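Local coordinates for protein rubisco operon transcriptional regulator (Synechocystis sp., PDB 5Y2W) that probably regulates transcription of carbon-metabolism genes as a LysR-type repressor, its regulatory domain binding 2-phosphoglycolate, at residues P83-A88 / L173-I178. Sequence-based numbering, arbitrary orientation.
Sequences PLVVIA and LTILDI
Leu176 carries CG anti to its carbonyl carbon (chi1 -61°), which lays CD1 against Ala88 CB at 3.7 Å. Val86, with CG1 anti to the backbone N, brings that methyl to 3.9 Å from Leu176 CB. The other branch of Val86, CG2, meets Ile178 CG1 at 3.8 Å, the two side chains crossing at about a right angle. Shortening Leu176 to an alanine is likely to leave Ala88 CB facing a gap where CG and CD1 sat. On the face with Ile87, Ile175 CG1 passes obliquely at 3.9 Å from Val85 CG2. Backbone bonds fix the antiparallel register: Ala88 N to Thr174 O is nearly straight (169° at the hydrogen), and Thr174 N returns to Ala88 O. Leu176 N still reaches Val86 O at 2.8 Å, but Val86 N and Leu176 O stand 4.6 Å apart and a water joins them. The segment axes meet at 131°, well short of antiparallel. Within the chain, strand 173-176 is an outer strand of a three-stranded sheet in the LysR effector-binding domain, of periplasmic-binding-protein type; central strand 81-89 bonds on its other side to strand 157-160, and Ile87 and Leu173 both pack on Ile150 of helix 143-151.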
loop_
_atom_site.group_PDB
_atom_site.type_symbol
_atom_site.label_atom_id
_atom_site.label_comp_id
_atom_site.label_asym_id
_atom_site.label_seq_id
_atom_site.Cartn_x
_atom_site.Cartn_y
_atom_site.Cartn_z
ATOM N N PRO A 83 -6.184 -16.688 3.934
ATOM C CA PRO A 83 -7.078 -16.583 5.077
ATOM C C PRO A 83 -7.126 -15.146 5.650
ATOM O O PRO A 83 -6.069 -14.534 5.876
ATOM C CB PRO A 83 -6.464 -17.522 6.082
ATOM C CG PRO A 83 -5.025 -17.499 5.795
ATOM C CD PRO A 83 -4.871 -17.204 4.314
ATOM N N LEU A 84 -8.349 -14.640 5.836
ATOM C CA LEU A 84 -8.593 -13.353 6.482
ATOM C C LEU A 84 -8.824 -13.545 7.987
ATOM O O LEU A 84 -9.636 -14.378 8.411
ATOM C CB LEU A 84 -9.835 -12.729 5.901
ATOM C CG LEU A 84 -9.917 -12.554 4.389
ATOM C CD1 LEU A 84 -11.123 -11.674 4.060
ATOM C CD2 LEU A 84 -8.682 -11.950 3.756
ATOM N N VAL A 85 -8.106 -12.812 8.805
ATOM C CA VAL A 85 -8.187 -13.050 10.237
ATOM C C VAL A 85 -8.488 -11.764 10.992
ATOM O O VAL A 85 -8.242 -10.659 10.490
ATOM C CB VAL A 85 -6.871 -13.676 10.778
ATOM C CG1 VAL A 85 -6.656 -15.087 10.254
ATOM C CG2 VAL A 85 -5.652 -12.807 10.442
ATOM N N VAL A 86 -8.961 -11.944 12.231
ATOM C CA VAL A 86 -9.170 -10.844 13.151
ATOM C C VAL A 86 -7.865 -10.407 13.833
ATOM O O VAL A 86 -7.202 -11.180 14.505
ATOM C CB VAL A 86 -10.263 -11.171 14.196
ATOM C CG1 VAL A 86 -10.466 -10.005 15.138
ATOM C CG2 VAL A 86 -11.590 -11.482 13.497
ATOM N N ILE A 87 -7.535 -9.131 13.671
ATOM C CA ILE A 87 -6.346 -8.587 14.227
ATOM C C ILE A 87 -6.693 -7.538 15.245
ATOM O O ILE A 87 -7.575 -6.699 15.027
ATOM C CB ILE A 87 -5.486 -7.967 13.135
ATOM C CG1 ILE A 87 -5.094 -9.070 12.125
ATOM C CG2 ILE A 87 -4.225 -7.335 13.755
ATOM C CD1 ILE A 87 -4.640 -8.526 10.807
ATOM N N ALA A 88 -5.984 -7.593 16.357
ATOM C CA ALA A 88 -6.128 -6.590 17.388
ATOM C C ALA A 88 -4.759 -6.213 17.933
ATOM O O ALA A 88 -3.717 -6.739 17.506
ATOM C CB ALA A 88 -7.012 -7.103 18.511
ATOM N N LEU A 173 0.670 -6.387 17.218
ATOM C CA LEU A 173 -0.506 -6.957 16.606
ATOM C C LEU A 173 -0.642 -8.404 16.970
ATOM O O LEU A 173 0.312 -9.071 17.159
ATOM C CB LEU A 173 -0.419 -6.867 15.093
ATOM C CG LEU A 173 -0.188 -5.479 14.594
ATOM C CD1 LEU A 173 -0.269 -5.586 13.075
ATOM C CD2 LEU A 173 -1.233 -4.531 15.184
ATOM N N THR A 174 -1.869 -8.878 17.026
ATOM C CA THR A 174 -2.126 -10.222 17.441
ATOM C C THR A 174 -3.385 -10.675 16.722
ATOM O O THR A 174 -4.260 -9.847 16.409
ATOM C CB THR A 174 -2.316 -10.259 18.992
ATOM O OG1 THR A 174 -2.392 -11.599 19.418
ATOM C CG2 THR A 174 -3.622 -9.603 19.419
ATOM N N ILE A 175 -3.480 -11.968 16.472
ATOM C CA ILE A 175 -4.683 -12.572 15.897
ATOM C C ILE A 175 -5.606 -13.002 17.017
ATOM O O ILE A 175 -5.188 -13.749 17.908
ATOM C CB ILE A 175 -4.349 -13.773 15.005
ATOM C CG1 ILE A 175 -3.656 -13.272 13.746
ATOM C CG2 ILE A 175 -5.600 -14.499 14.592
ATOM C CD1 ILE A 175 -2.828 -14.310 13.027
ATOM N N LEU A 176 -6.846 -12.496 17.001
ATOM C CA LEU A 176 -7.856 -12.982 17.915
ATOM C C LEU A 176 -8.524 -14.253 17.342
ATOM O O LEU A 176 -8.997 -14.284 16.173
ATOM C CB LEU A 176 -8.893 -11.917 18.156
ATOM C CG LEU A 176 -8.394 -10.593 18.780
ATOM C CD1 LEU A 176 -9.598 -9.696 18.999
ATOM C CD2 LEU A 176 -7.658 -10.832 20.090
ATOM N N ASP A 177 -8.585 -15.286 18.175
ATOM C CA ASP A 177 -9.114 -16.629 17.771
ATOM C C ASP A 177 -10.613 -16.655 17.853
ATOM O O ASP A 177 -11.183 -17.289 18.732
ATOM C CB ASP A 177 -8.515 -17.739 18.673
ATOM C CG ASP A 177 -8.978 -19.158 18.262
ATOM O OD1 ASP A 177 -9.262 -19.410 17.058
ATOM O OD2 ASP A 177 -9.072 -20.026 19.152
ATOM N N ILE A 178 -11.233 -15.916 16.957
ATOM C CA ILE A 178 -12.636 -15.728 16.913
ATOM C C ILE A 178 -13.227 -16.826 16.057
ATOM O O ILE A 178 -12.642 -17.149 15.034
ATOM C CB ILE A 178 -13.015 -14.417 16.208
ATOM C CG1 ILE A 178 -12.254 -13.219 16.761
ATOM C CG2 ILE A 178 -14.523 -14.218 16.263
ATOM C CD1 ILE A 178 -12.444 -12.921 18.234
HETATM O O HOH W 1 -9.167 -14.449 13.587
#